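Local coordinates for protein (S)-ureidoglycine aminohydrolase (Escherichia coli, PDB 1RC6) that catalyses the stereospecific, manganese-dependent hydrolysis of (S)-ureidoglycine to (S)-ureidoglycolate and ammonia in the breakdown of allantoin, at residues N91-A96 with V120-E125; S152-I157 with I166-L171; H182-A187 with F247-S252. All coordinates share one frame; numbering follows the deposited sequence.

The chain reaches the three contacts one after another. Contact 1 belongs to the first of two cupin domains, in a small three-stranded antiparallel sheet. Its centre lies about 23 Å from that of contact 2 and about 24 Å from that of contact 3, and it touches neither. Contacts 2 and 3 are close neighbours, their centres about 10 Å apart. Both reach the antiparallel sheet of the second domain, where strand 166-169 is outermost and strand 179-186 lies between it and strand 247-254. Contact 2 thus covers the edge of the sheet, while contact 3 lies deeper and includes a probable substrate-binding residue, close to a probable manganese ligand.

Contact 1: N91-A96 with V120-E125; sequences NITAKA and VNAQAE
T93 and V120 form an antiparallel hydrogen-bonded pair. T93 N bonds V120 O at 2.8 Å and V120 N bonds T93 O at 3.1 Å. Their neighbours I92 and N121 make a non-hydrogen-bonded pair whose side chains diverge. One more backbone bond follows, A122 N to N91 O at 2.8 Å, by which point strand 118-121 has ended.

The tight side is the one where I92 and N121 are buried, both resting on L66 of strand 60-67. N121 has CG anti to its backbone N (chi1 -164°), which swings the amide back over the turn. There OD1 takes the backbone N of Q123 at 3.1 Å, closing an Asx turn, and ND2 reaches E125 O at 3.0 Å and also bonds H67 O. With both ends of the amide engaged, its rotation is fixed. N91 O and N121 OD1 are both acceptors and make no bond with each other; S127 OG is a hydrogen-bond partner of both, its one proton serving two acceptors.

The other side is looser and nearer solvent. The exposed methyl of A122 meets T93 OG1 at 3.4 Å, a plain van der Waals touch. Q123 runs extended beyond CG, with NE2 3.6 Å from N91 CB; the Q123 and N91 side chains cross at about a right angle, while their amide planes are 32° apart.

Strand 91-96 is the middle of a three-stranded antiparallel sheet, with strand 99-104 on its other flank. The Asx turn carries the chain from strand 118-121 toward strand 127-135, a strand-to-strand connection within the antiparallel EutQ-like cupin domain, away from the annotated sites.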
ATOM      1  N   ASN A  91      -5.516  13.784  -8.156  1.00 35.54           N
ATOM      2  CA  ASN A  91      -5.902  13.207  -9.434  1.00 35.14           C
ATOM      3  C   ASN A  91      -4.695  12.998 -10.286  1.00 35.60           C
ATOM      4  O   ASN A  91      -3.893  13.916 -10.464  1.00 37.70           O
ATOM      5  CB  ASN A  91      -6.865  14.128 -10.183  1.00 33.58           C
ATOM      6  CG  ASN A  91      -8.264  14.041  -9.656  1.00 36.42           C
ATOM      7  OD1 ASN A  91      -8.562  14.581  -8.596  1.00 39.46           O
ATOM      8  ND2 ASN A  91      -9.137  13.336 -10.383  1.00 38.64           N
ATOM      9  N   ILE A  92      -4.579  11.795 -10.833  1.00 36.59           N
ATOM     10  CA  ILE A  92      -3.455  11.457 -11.681  1.00 35.49           C
ATOM     11  C   ILE A  92      -3.939  10.808 -12.966  1.00 35.88           C
ATOM     12  O   ILE A  92      -5.122  10.512 -13.132  1.00 36.63           O
ATOM     13  CB  ILE A  92      -2.495  10.464 -10.979  1.00 32.02           C
ATOM     14  CG1 ILE A  92      -3.130   9.081 -10.923  1.00 29.80           C
ATOM     15  CG2 ILE A  92      -2.199  10.926  -9.563  1.00 29.48           C
ATOM     16  CD1 ILE A  92      -2.113   7.979 -11.041  1.00 30.04           C
ATOM     17  N   THR A  93      -3.003  10.580 -13.872  1.00 31.02           N
ATOM     18  CA  THR A  93      -3.305   9.962 -15.143  1.00 31.43           C
ATOM     19  C   THR A  93      -2.328   8.820 -15.307  1.00 29.96           C
ATOM     20  O   THR A  93      -1.134   9.028 -15.507  1.00 31.05           O
ATOM     21  CB  THR A  93      -3.135  10.967 -16.300  1.00 30.02           C
ATOM     22  OG1 THR A  93      -4.088  12.019 -16.145  1.00 32.29           O
ATOM     23  CG2 THR A  93      -3.347  10.291 -17.648  1.00 26.13           C
ATOM     24  N   ALA A  94      -2.838   7.608 -15.207  1.00 32.99           N
ATOM     25  CA  ALA A  94      -1.993   6.437 -15.337  1.00 34.22           C
ATOM     26  C   ALA A  94      -2.128   5.850 -16.723  1.00 33.86           C
ATOM     27  O   ALA A  94      -3.138   6.050 -17.401  1.00 35.16           O
ATOM     28  CB  ALA A  94      -2.381   5.403 -14.299  1.00 34.95           C
ATOM     29  N   LYS A  95      -1.105   5.119 -17.137  1.00 24.20           N
ATOM     30  CA  LYS A  95      -1.117   4.486 -18.436  1.00 28.41           C
ATOM     31  C   LYS A  95      -0.449   3.126 -18.393  1.00 28.48           C
ATOM     32  O   LYS A  95       0.618   2.961 -17.810  1.00 29.59           O
ATOM     33  CB  LYS A  95      -0.429   5.381 -19.466  1.00 27.14           C
ATOM     34  CG  LYS A  95      -1.177   6.673 -19.750  1.00 34.98           C
ATOM     35  CD  LYS A  95      -0.549   7.462 -20.901  1.00 39.67           C
ATOM     36  CE  LYS A  95      -1.451   8.612 -21.324  1.00 44.66           C
ATOM     37  NZ  LYS A  95      -0.995   9.236 -22.587  1.00 47.74           N
ATOM     38  N   ALA A  96      -1.103   2.150 -19.011  1.00 37.96           N
ATOM     39  CA  ALA A  96      -0.595   0.780 -19.078  1.00 38.21           C
ATOM     40  C   ALA A  96      -1.371  -0.012 -20.131  1.00 37.37           C
ATOM     41  O   ALA A  96      -2.540   0.275 -20.401  1.00 34.20           O
ATOM     42  CB  ALA A  96      -0.716   0.090 -17.714  1.00 38.72           C
ATOM     43  N   VAL A 120       1.254  10.302 -14.021  1.00 18.31           N
ATOM     44  CA  VAL A 120       1.624  11.675 -13.826  1.00 24.49           C
ATOM     45  C   VAL A 120       0.505  12.389 -13.131  1.00 23.11           C
ATOM     46  O   VAL A 120      -0.665  12.029 -13.254  1.00 22.88           O
ATOM     47  CB  VAL A 120       1.890  12.388 -15.168  1.00 32.55           C
ATOM     48  CG1 VAL A 120       2.033  13.889 -14.948  1.00 35.44           C
ATOM     49  CG2 VAL A 120       3.153  11.862 -15.775  1.00 36.49           C
ATOM     50  N   ASN A 121       0.887  13.409 -12.384  1.00 32.60           N
ATOM     51  CA  ASN A 121      -0.074  14.215 -11.684  1.00 34.94           C
ATOM     52  C   ASN A 121      -0.951  14.842 -12.756  1.00 37.93           C
ATOM     53  O   ASN A 121      -0.450  15.332 -13.770  1.00 37.62           O
ATOM     54  CB  ASN A 121       0.633  15.300 -10.910  1.00 26.42           C
ATOM     55  CG  ASN A 121      -0.252  15.917  -9.892  1.00 26.29           C
ATOM     56  OD1 ASN A 121      -1.465  15.722  -9.911  1.00 23.82           O
ATOM     57  ND2 ASN A 121       0.337  16.678  -8.990  1.00 31.08           N
ATOM     58  N   ALA A 122      -2.258  14.829 -12.530  1.00 45.97           N
ATOM     59  CA  ALA A 122      -3.192  15.378 -13.503  1.00 47.59           C
ATOM     60  C   ALA A 122      -3.776  16.702 -13.045  1.00 49.21           C
ATOM     61  O   ALA A 122      -4.622  17.282 -13.730  1.00 50.02           O
ATOM     62  CB  ALA A 122      -4.303  14.385 -13.772  1.00 40.16           C
ATOM     63  N   GLN A 123      -3.326  17.191 -11.895  1.00 31.07           N
ATOM     64  CA  GLN A 123      -3.832  18.458 -11.395  1.00 32.95           C
ATOM     65  C   GLN A 123      -2.718  19.419 -11.021  1.00 36.50           C
ATOM     66  O   GLN A 123      -1.548  19.083 -11.110  1.00 34.93           O
ATOM     67  CB  GLN A 123      -4.761  18.218 -10.210  1.00 36.11           C
ATOM     68  CG  GLN A 123      -4.097  17.716  -8.952  1.00 35.06           C
ATOM     69  CD  GLN A 123      -5.117  17.413  -7.863  1.00 35.79           C
ATOM     70  OE1 GLN A 123      -4.805  17.440  -6.670  1.00 34.96           O
ATOM     71  NE2 GLN A 123      -6.350  17.116  -8.276  1.00 34.27           N
ATOM     72  N   ALA A 124      -3.085  20.625 -10.616  1.00 30.46           N
ATOM     73  CA  ALA A 124      -2.102  21.635 -10.247  1.00 32.47           C
ATOM     74  C   ALA A 124      -1.482  21.363  -8.890  1.00 33.45           C
ATOM     75  O   ALA A 124      -0.268  21.429  -8.732  1.00 43.46           O
ATOM     76  CB  ALA A 124      -2.746  23.005 -10.255  1.00 57.96           C
ATOM     77  N   GLU A 125      -2.323  21.065  -7.909  1.00 40.53           N
ATOM     78  CA  GLU A 125      -1.865  20.785  -6.559  1.00 44.12           C
ATOM     79  C   GLU A 125      -1.249  19.398  -6.525  1.00 44.19           C
ATOM     80  O   GLU A 125      -1.416  18.614  -7.451  1.00 47.19           O
ATOM     81  CB  GLU A 125      -3.029  20.843  -5.573  1.00 65.75           C
ATOM     82  CG  GLU A 125      -4.102  21.863  -5.906  1.00 85.61           C
ATOM     83  CD  GLU A 125      -5.080  21.361  -6.958  1.00 93.89           C
ATOM     84  OE1 GLU A 125      -4.666  21.121  -8.111  1.00 94.78           O
ATOM     85  OE2 GLU A 125      -6.275  21.199  -6.629  1.00 96.21           O
TER

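Contact 2: S152-I157 with I166-L171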
ATOM      1  N   SER A 152     -14.473   3.465  -4.236  1.00 61.32           N
ATOM      2  CA  SER A 152     -15.889   3.781  -4.158  1.00 66.39           C
ATOM      3  C   SER A 152     -16.749   2.678  -4.789  1.00 68.80           C
ATOM      4  O   SER A 152     -17.693   2.190  -4.166  1.00 70.87           O
ATOM      5  CB  SER A 152     -16.159   5.123  -4.849  1.00 63.53           C
ATOM      6  OG  SER A 152     -15.736   5.105  -6.205  1.00 69.81           O
ATOM      7  N   GLU A 153     -16.408   2.277  -6.012  1.00 69.81           N
ATOM      8  CA  GLU A 153     -17.155   1.249  -6.734  1.00 70.30           C
ATOM      9  C   GLU A 153     -16.861  -0.193  -6.303  1.00 69.62           C
ATOM     10  O   GLU A 153     -17.229  -1.138  -6.997  1.00 69.82           O
ATOM     11  CB  GLU A 153     -16.917   1.394  -8.250  1.00 68.96           C
ATOM     12  CG  GLU A 153     -15.477   1.739  -8.621  1.00 75.21           C
ATOM     13  CD  GLU A 153     -15.121   1.448 -10.076  1.00 77.60           C
ATOM     14  OE1 GLU A 153     -15.074   0.258 -10.455  1.00 79.36           O
ATOM     15  OE2 GLU A 153     -14.875   2.411 -10.838  1.00 78.75           O
ATOM     16  N   LEU A 154     -16.205  -0.376  -5.164  1.00 59.11           N
ATOM     17  CA  LEU A 154     -15.897  -1.730  -4.700  1.00 58.95           C
ATOM     18  C   LEU A 154     -16.961  -2.254  -3.761  1.00 60.05           C
ATOM     19  O   LEU A 154     -17.659  -1.477  -3.120  1.00 59.51           O
ATOM     20  CB  LEU A 154     -14.557  -1.762  -3.963  1.00 56.78           C
ATOM     21  CG  LEU A 154     -13.258  -1.782  -4.761  1.00 52.83           C
ATOM     22  CD1 LEU A 154     -12.083  -1.868  -3.803  1.00 52.42           C
ATOM     23  CD2 LEU A 154     -13.256  -2.972  -5.698  1.00 51.79           C
ATOM     24  N   GLU A 155     -17.072  -3.575  -3.668  1.00 63.57           N
ATOM     25  CA  GLU A 155     -18.039  -4.196  -2.770  1.00 70.29           C
ATOM     26  C   GLU A 155     -17.809  -3.588  -1.396  1.00 69.79           C
ATOM     27  O   GLU A 155     -16.812  -2.905  -1.179  1.00 73.54           O
ATOM     28  CB  GLU A 155     -17.823  -5.711  -2.696  1.00 92.61           C
ATOM     29  CG  GLU A 155     -16.490  -6.135  -2.058  1.00109.79           C
ATOM     30  CD  GLU A 155     -15.341  -6.253  -3.055  1.00118.92           C
ATOM     31  OE1 GLU A 155     -15.043  -5.267  -3.760  1.00125.52           O
ATOM     32  OE2 GLU A 155     -14.732  -7.343  -3.127  1.00125.57           O
ATOM     33  N   ARG A 156     -18.706  -3.852  -0.457  1.00 76.44           N
ATOM     34  CA  ARG A 156     -18.568  -3.270   0.868  1.00 74.92           C
ATOM     35  C   ARG A 156     -18.596  -4.315   1.976  1.00 71.79           C
ATOM     36  O   ARG A 156     -19.229  -4.113   3.004  1.00 73.63           O
ATOM     37  CB  ARG A 156     -19.692  -2.248   1.072  1.00 83.91           C
ATOM     38  CG  ARG A 156     -19.537  -1.276   2.237  1.00 92.11           C
ATOM     39  CD  ARG A 156     -18.442  -0.246   2.001  1.00 98.92           C
ATOM     40  NE  ARG A 156     -18.270   0.102   0.591  1.00102.90           N
ATOM     41  CZ  ARG A 156     -17.410   1.017   0.151  1.00104.26           C
ATOM     42  NH1 ARG A 156     -16.651   1.684   1.014  1.00104.12           N
ATOM     43  NH2 ARG A 156     -17.289   1.250  -1.153  1.00102.99           N
ATOM     44  N   ILE A 157     -17.895  -5.424   1.781  1.00 65.81           N
ATOM     45  CA  ILE A 157     -17.861  -6.476   2.795  1.00 61.07           C
ATOM     46  C   ILE A 157     -17.738  -5.850   4.187  1.00 61.10           C
ATOM     47  O   ILE A 157     -17.641  -6.550   5.194  1.00 61.72           O
ATOM     48  CB  ILE A 157     -16.666  -7.427   2.572  1.00 56.09           C
ATOM     49  CG1 ILE A 157     -16.640  -7.900   1.114  1.00 52.12           C
ATOM     50  CG2 ILE A 157     -16.770  -8.629   3.505  1.00 53.81           C
ATOM     51  CD1 ILE A 157     -15.433  -8.772   0.760  1.00 45.87           C
ATOM     52  N   ILE A 166     -15.566  -2.473   7.604  1.00 66.35           N
ATOM     53  CA  ILE A 166     -15.816  -2.669   6.189  1.00 66.19           C
ATOM     54  C   ILE A 166     -14.533  -3.191   5.550  1.00 63.90           C
ATOM     55  O   ILE A 166     -13.486  -2.546   5.635  1.00 65.12           O
ATOM     56  CB  ILE A 166     -16.177  -1.342   5.483  1.00 71.80           C
ATOM     57  CG1 ILE A 166     -17.491  -0.774   6.021  1.00 72.59           C
ATOM     58  CG2 ILE A 166     -16.269  -1.573   3.983  1.00 71.65           C
ATOM     59  CD1 ILE A 166     -17.880   0.554   5.370  1.00 72.96           C
ATOM     60  N   LEU A 167     -14.604  -4.357   4.922  1.00 60.43           N
ATOM     61  CA  LEU A 167     -13.434  -4.900   4.255  1.00 55.09           C
ATOM     62  C   LEU A 167     -13.592  -4.663   2.765  1.00 52.97           C
ATOM     63  O   LEU A 167     -14.698  -4.759   2.237  1.00 52.26           O
ATOM     64  CB  LEU A 167     -13.307  -6.401   4.491  1.00 46.54           C
ATOM     65  CG  LEU A 167     -12.170  -6.996   3.655  1.00 46.07           C
ATOM     66  CD1 LEU A 167     -10.860  -6.327   4.061  1.00 46.47           C
ATOM     67  CD2 LEU A 167     -12.081  -8.498   3.843  1.00 45.00           C
ATOM     68  N   LEU A 168     -12.497  -4.320   2.094  1.00 43.19           N
ATOM     69  CA  LEU A 168     -12.532  -4.141   0.653  1.00 40.63           C
ATOM     70  C   LEU A 168     -11.478  -5.036   0.011  1.00 39.55           C
ATOM     71  O   LEU A 168     -10.356  -5.147   0.514  1.00 38.48           O
ATOM     72  CB  LEU A 168     -12.261  -2.692   0.265  1.00 40.76           C
ATOM     73  CG  LEU A 168     -13.147  -1.623   0.896  1.00 40.48           C
ATOM     74  CD1 LEU A 168     -13.018  -0.330   0.091  1.00 36.23           C
ATOM     75  CD2 LEU A 168     -14.604  -2.088   0.913  1.00 38.09           C
ATOM     76  N   ASP A 169     -11.856  -5.696  -1.079  1.00 38.88           N
ATOM     77  CA  ASP A 169     -10.931  -6.545  -1.812  1.00 39.61           C
ATOM     78  C   ASP A 169     -10.723  -5.866  -3.162  1.00 37.90           C
ATOM     79  O   ASP A 169     -11.663  -5.694  -3.938  1.00 41.05           O
ATOM     80  CB  ASP A 169     -11.500  -7.947  -1.999  1.00 53.88           C
ATOM     81  CG  ASP A 169     -11.730  -8.660  -0.687  1.00 58.75           C
ATOM     82  OD1 ASP A 169     -11.273  -8.135   0.354  1.00 61.12           O
ATOM     83  OD2 ASP A 169     -12.361  -9.746  -0.699  1.00 63.33           O
ATOM     84  N   PHE A 170      -9.482  -5.475  -3.429  1.00 38.70           N
ATOM     85  CA  PHE A 170      -9.136  -4.773  -4.652  1.00 34.82           C
ATOM     86  C   PHE A 170      -8.937  -5.619  -5.885  1.00 32.69           C
ATOM     87  O   PHE A 170      -9.163  -5.151  -6.991  1.00 31.85           O
ATOM     88  CB  PHE A 170      -7.863  -3.974  -4.424  1.00 34.35           C
ATOM     89  CG  PHE A 170      -8.092  -2.643  -3.805  1.00 31.37           C
ATOM     90  CD1 PHE A 170      -8.270  -1.524  -4.594  1.00 29.13           C
ATOM     91  CD2 PHE A 170      -8.129  -2.504  -2.424  1.00 32.99           C
ATOM     92  CE1 PHE A 170      -8.483  -0.275  -4.014  1.00 29.59           C
ATOM     93  CE2 PHE A 170      -8.342  -1.255  -1.836  1.00 32.58           C
ATOM     94  CZ  PHE A 170      -8.520  -0.140  -2.635  1.00 26.99           C
ATOM     95  N   LEU A 171      -8.507  -6.857  -5.701  1.00 28.19           N
ATOM     96  CA  LEU A 171      -8.210  -7.722  -6.828  1.00 29.50           C
ATOM     97  C   LEU A 171      -9.011  -9.001  -6.875  1.00 31.48           C
ATOM     98  O   LEU A 171      -9.626  -9.397  -5.901  1.00 30.56           O
ATOM     99  CB  LEU A 171      -6.709  -8.060  -6.807  1.00 32.23           C
ATOM    100  CG  LEU A 171      -5.693  -7.128  -7.487  1.00 31.38           C
ATOM    101  CD1 LEU A 171      -6.150  -5.676  -7.452  1.00 29.08           C
ATOM    102  CD2 LEU A 171      -4.342  -7.296  -6.822  1.00 31.21           C
TER
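I157 and L167 bring the two backbones within 4.9 Å, CA to CA, with the segments running 136° apart and no hydrogen bond between them, since I157 N is poorly aimed at L167 O. Side chains therefore carry the contact.

L154 meets the strand with both methyls. Its CD1 stands over the centre of the F170 ring, 3.9 Å from the centroid and 8° off the normal, a CH-pi contact, and the same methyl touches L168 CB. The other branch, CD2, packs on D169 O at 3.6 Å.

R156 leaves its backbone with CG anti to N, then bends at chi2 and chi3. The aliphatic part lies against the CG2 and CD1 of I166, and the bends bring the guanidinium back so that L168 CD2 covers one of its faces, off toward the rim. R156 NH2 also makes a weak bond, 3.4 Å, to L154 O.

Nearer D169 the character changes. E155 is bent at chi2 and crosses D169 at about a right angle, with OE2 3.5 Å from D169 CB. The carboxylates are turned 72° apart, and E155 OE2 is 4.2 Å from D169 OD2; two like charges so near may raise the pKa of one of them. K173 offers D169 a long, weak ion pair. I157 CD1 lies against D169 OD2 at 3.5 Å, and I157 CB meets L167 CB at 4.0 Å.

This connection between strand 147-150 of one sheet and strand 166-169 of the next is unmodelled from 158 to 164. It crosses beside strand 166-169, the outermost strand of its sheet, beyond which comes strand 179-186. Y108 of strand 107-111, in the first domain's sheet, touches L154 and meets F170 edge-to-face, so the two sheets touch here.

Contact 3: H182-A187 with F247-S252; sequences HILSFA and FSYIYS
H182 pairs with Y251 at one end of an antiparallel strand pair, the axes 4.4 Å apart and their directions 175° apart, that runs on through L184 with Y249 to F186 with F247. Backbone bonds come first: H182 N to Y251 O is 2.8 Å and Y251 N to H182 O 2.7 Å, then L184 N to Y249 O at 2.9 Å. At the far end F247 N reaches F186 O at 3.0 Å, but the return bond from F186 N is weak. Between the H182 and L184 pairs, I183 CA makes a CA-H...O contact to Y249 O.

The aromatic contacts all lie on one face. Y251 CG sits between its backbone N and carbonyl carbon (chi1 75°), so that H182 CB lies over the ring face, 3.9 Å from its centroid, a CH-pi contact; the two rings, roughly parallel, barely overlap. L184 lies alongside Y249, its CB over the ring face near the rim. F186 and F247 meet obliquely.

On the opposite face I183 CG1 packs on I250 CB at 3.7 Å, and S185 OG meets S248 CB; S248 OG itself bonds to S208.

Y249 probably binds the substrate, as in related enzymes, and Y251 meets H202, a probable manganese ligand, edge-to-face, so the aromatic face probably borders the cupin active site. Strand 202-208 flanks strand 247-254, and strand 166-169 flanks strand 179-186.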
ATOM      1  N   HIS A 182      -6.034  -4.733   0.262  1.00 37.71           N
ATOM      2  CA  HIS A 182      -7.283  -4.546   0.987  1.00 39.38           C
ATOM      3  C   HIS A 182      -7.292  -3.218   1.725  1.00 39.85           C
ATOM      4  O   HIS A 182      -6.245  -2.647   2.008  1.00 39.43           O
ATOM      5  CB  HIS A 182      -7.496  -5.661   2.022  1.00 34.68           C
ATOM      6  CG  HIS A 182      -7.485  -7.039   1.452  1.00 33.62           C
ATOM      7  ND1 HIS A 182      -6.323  -7.747   1.244  1.00 36.86           N
ATOM      8  CD2 HIS A 182      -8.493  -7.845   1.050  1.00 34.37           C
ATOM      9  CE1 HIS A 182      -6.616  -8.933   0.740  1.00 37.52           C
ATOM     10  NE2 HIS A 182      -7.928  -9.017   0.613  1.00 35.79           N
ATOM     11  N   ILE A 183      -8.488  -2.737   2.032  1.00 44.51           N
ATOM     12  CA  ILE A 183      -8.652  -1.512   2.790  1.00 43.95           C
ATOM     13  C   ILE A 183      -9.612  -1.851   3.924  1.00 49.28           C
ATOM     14  O   ILE A 183     -10.675  -2.416   3.679  1.00 50.12           O
ATOM     15  CB  ILE A 183      -9.278  -0.380   1.954  1.00 28.52           C
ATOM     16  CG1 ILE A 183      -8.193   0.388   1.199  1.00 27.28           C
ATOM     17  CG2 ILE A 183     -10.062   0.556   2.871  1.00 28.04           C
ATOM     18  CD1 ILE A 183      -8.723   1.558   0.358  1.00 25.66           C
ATOM     19  N   LEU A 184      -9.227  -1.536   5.156  1.00 52.01           N
ATOM     20  CA  LEU A 184     -10.078  -1.781   6.319  1.00 56.31           C
ATOM     21  C   LEU A 184     -10.517  -0.430   6.874  1.00 61.20           C
ATOM     22  O   LEU A 184      -9.699   0.484   7.002  1.00 61.74           O
ATOM     23  CB  LEU A 184      -9.324  -2.566   7.395  1.00 46.22           C
ATOM     24  CG  LEU A 184      -9.677  -4.054   7.496  1.00 47.05           C
ATOM     25  CD1 LEU A 184      -8.752  -4.757   8.472  1.00 44.69           C
ATOM     26  CD2 LEU A 184     -11.123  -4.194   7.939  1.00 46.00           C
ATOM     27  N   SER A 185     -11.803  -0.297   7.189  1.00 49.68           N
ATOM     28  CA  SER A 185     -12.321   0.958   7.716  1.00 52.93           C
ATOM     29  C   SER A 185     -13.054   0.713   9.030  1.00 55.50           C
ATOM     30  O   SER A 185     -13.694  -0.321   9.198  1.00 57.34           O
ATOM     31  CB  SER A 185     -13.264   1.601   6.693  1.00 61.83           C
ATOM     32  OG  SER A 185     -13.401   3.001   6.903  1.00 61.61           O
ATOM     33  N   PHE A 186     -12.930   1.657   9.965  1.00 72.94           N
ATOM     34  CA  PHE A 186     -13.590   1.569  11.272  1.00 75.90           C
ATOM     35  C   PHE A 186     -14.267   2.886  11.614  1.00 79.30           C
ATOM     36  O   PHE A 186     -13.594   3.886  11.881  1.00 80.45           O
ATOM     37  CB  PHE A 186     -12.595   1.257  12.389  1.00 64.98           C
ATOM     38  CG  PHE A 186     -11.992  -0.105  12.307  1.00 65.98           C
ATOM     39  CD1 PHE A 186     -11.021  -0.398  11.354  1.00 67.02           C
ATOM     40  CD2 PHE A 186     -12.368  -1.096  13.205  1.00 66.14           C
ATOM     41  CE1 PHE A 186     -10.424  -1.672  11.298  1.00 66.62           C
ATOM     42  CE2 PHE A 186     -11.782  -2.367  13.160  1.00 66.04           C
ATOM     43  CZ  PHE A 186     -10.807  -2.656  12.205  1.00 65.24           C
ATOM     44  N   ALA A 187     -15.597   2.887  11.607  1.00 75.18           N
ATOM     45  CA  ALA A 187     -16.355   4.086  11.935  1.00 78.26           C
ATOM     46  C   ALA A 187     -16.065   4.420  13.394  1.00 83.86           C
ATOM     47  O   ALA A 187     -15.727   3.538  14.184  1.00 80.65           O
ATOM     48  CB  ALA A 187     -17.840   3.840  11.732  1.00 79.79           C
ATOM     49  N   PHE A 247     -11.218   5.445  11.064  1.00 63.68           N
ATOM     50  CA  PHE A 247      -9.918   4.766  11.014  1.00 60.27           C
ATOM     51  C   PHE A 247      -9.819   3.756   9.861  1.00 60.64           C
ATOM     52  O   PHE A 247     -10.365   2.658   9.942  1.00 59.66           O
ATOM     53  CB  PHE A 247      -9.675   4.068  12.362  1.00 44.73           C
ATOM     54  CG  PHE A 247      -8.345   3.382  12.470  1.00 37.53           C
ATOM     55  CD1 PHE A 247      -7.160   4.073  12.207  1.00 35.34           C
ATOM     56  CD2 PHE A 247      -8.268   2.049  12.861  1.00 31.94           C
ATOM     57  CE1 PHE A 247      -5.905   3.437  12.335  1.00 30.33           C
ATOM     58  CE2 PHE A 247      -7.022   1.403  12.991  1.00 27.74           C
ATOM     59  CZ  PHE A 247      -5.841   2.097  12.728  1.00 27.52           C
ATOM     60  N   SER A 248      -9.128   4.125   8.784  1.00 56.99           N
ATOM     61  CA  SER A 248      -8.981   3.215   7.651  1.00 55.26           C
ATOM     62  C   SER A 248      -7.561   3.134   7.102  1.00 54.50           C
ATOM     63  O   SER A 248      -6.854   4.139   7.016  1.00 55.64           O
ATOM     64  CB  SER A 248      -9.917   3.616   6.510  1.00 52.95           C
ATOM     65  OG  SER A 248      -9.437   4.762   5.832  1.00 49.70           O
ATOM     66  N   TYR A 249      -7.155   1.928   6.721  1.00 60.76           N
ATOM     67  CA  TYR A 249      -5.832   1.723   6.152  1.00 55.85           C
ATOM     68  C   TYR A 249      -5.834   0.699   5.021  1.00 54.23           C
ATOM     69  O   TYR A 249      -6.651  -0.220   4.996  1.00 53.49           O
ATOM     70  CB  TYR A 249      -4.837   1.293   7.229  1.00 42.91           C
ATOM     71  CG  TYR A 249      -5.130  -0.032   7.882  1.00 39.80           C
ATOM     72  CD1 TYR A 249      -5.944  -0.116   9.013  1.00 39.45           C
ATOM     73  CD2 TYR A 249      -4.548  -1.204   7.401  1.00 40.70           C
ATOM     74  CE1 TYR A 249      -6.164  -1.349   9.661  1.00 38.27           C
ATOM     75  CE2 TYR A 249      -4.763  -2.438   8.032  1.00 39.16           C
ATOM     76  CZ  TYR A 249      -5.566  -2.499   9.159  1.00 39.02           C
ATOM     77  OH  TYR A 249      -5.758  -3.714   9.767  1.00 39.59           O
ATOM     78  N   ILE A 250      -4.908   0.874   4.082  1.00 43.09           N
ATOM     79  CA  ILE A 250      -4.786  -0.022   2.948  1.00 36.47           C
ATOM     80  C   ILE A 250      -3.614  -0.942   3.222  1.00 35.54           C
ATOM     81  O   ILE A 250      -2.642  -0.532   3.843  1.00 35.93           O
ATOM     82  CB  ILE A 250      -4.539   0.774   1.655  1.00 30.47           C
ATOM     83  CG1 ILE A 250      -4.495  -0.174   0.456  1.00 25.13           C
ATOM     84  CG2 ILE A 250      -3.250   1.599   1.785  1.00 26.28           C
ATOM     85  CD1 ILE A 250      -4.547   0.543  -0.868  1.00 21.83           C
ATOM     86  N   TYR A 251      -3.702  -2.189   2.773  1.00 31.86           N
ATOM     87  CA  TYR A 251      -2.616  -3.120   3.014  1.00 30.22           C
ATOM     88  C   TYR A 251      -2.543  -4.276   2.036  1.00 28.80           C
ATOM     89  O   TYR A 251      -3.563  -4.783   1.569  1.00 29.37           O
ATOM     90  CB  TYR A 251      -2.702  -3.676   4.439  1.00 29.48           C
ATOM     91  CG  TYR A 251      -3.791  -4.702   4.651  1.00 28.67           C
ATOM     92  CD1 TYR A 251      -5.098  -4.313   4.983  1.00 29.05           C
ATOM     93  CD2 TYR A 251      -3.515  -6.067   4.537  1.00 27.38           C
ATOM     94  CE1 TYR A 251      -6.102  -5.265   5.202  1.00 26.91           C
ATOM     95  CE2 TYR A 251      -4.516  -7.029   4.752  1.00 27.85           C
ATOM     96  CZ  TYR A 251      -5.802  -6.618   5.082  1.00 27.97           C
ATOM     97  OH  TYR A 251      -6.779  -7.570   5.276  1.00 30.23           O
ATOM     98  N   SER A 252      -1.317  -4.701   1.759  1.00 19.06           N
ATOM     99  CA  SER A 252      -1.052  -5.791   0.845  1.00 22.86           C
ATOM    100  C   SER A 252      -1.089  -7.141   1.541  1.00 24.54           C
ATOM    101  O   SER A 252      -1.114  -7.223   2.760  1.00 26.18           O
ATOM    102  CB  SER A 252       0.302  -5.587   0.185  1.00 40.23           C
ATOM    103  OG  SER A 252       1.306  -5.345   1.151  1.00 41.74           O
TER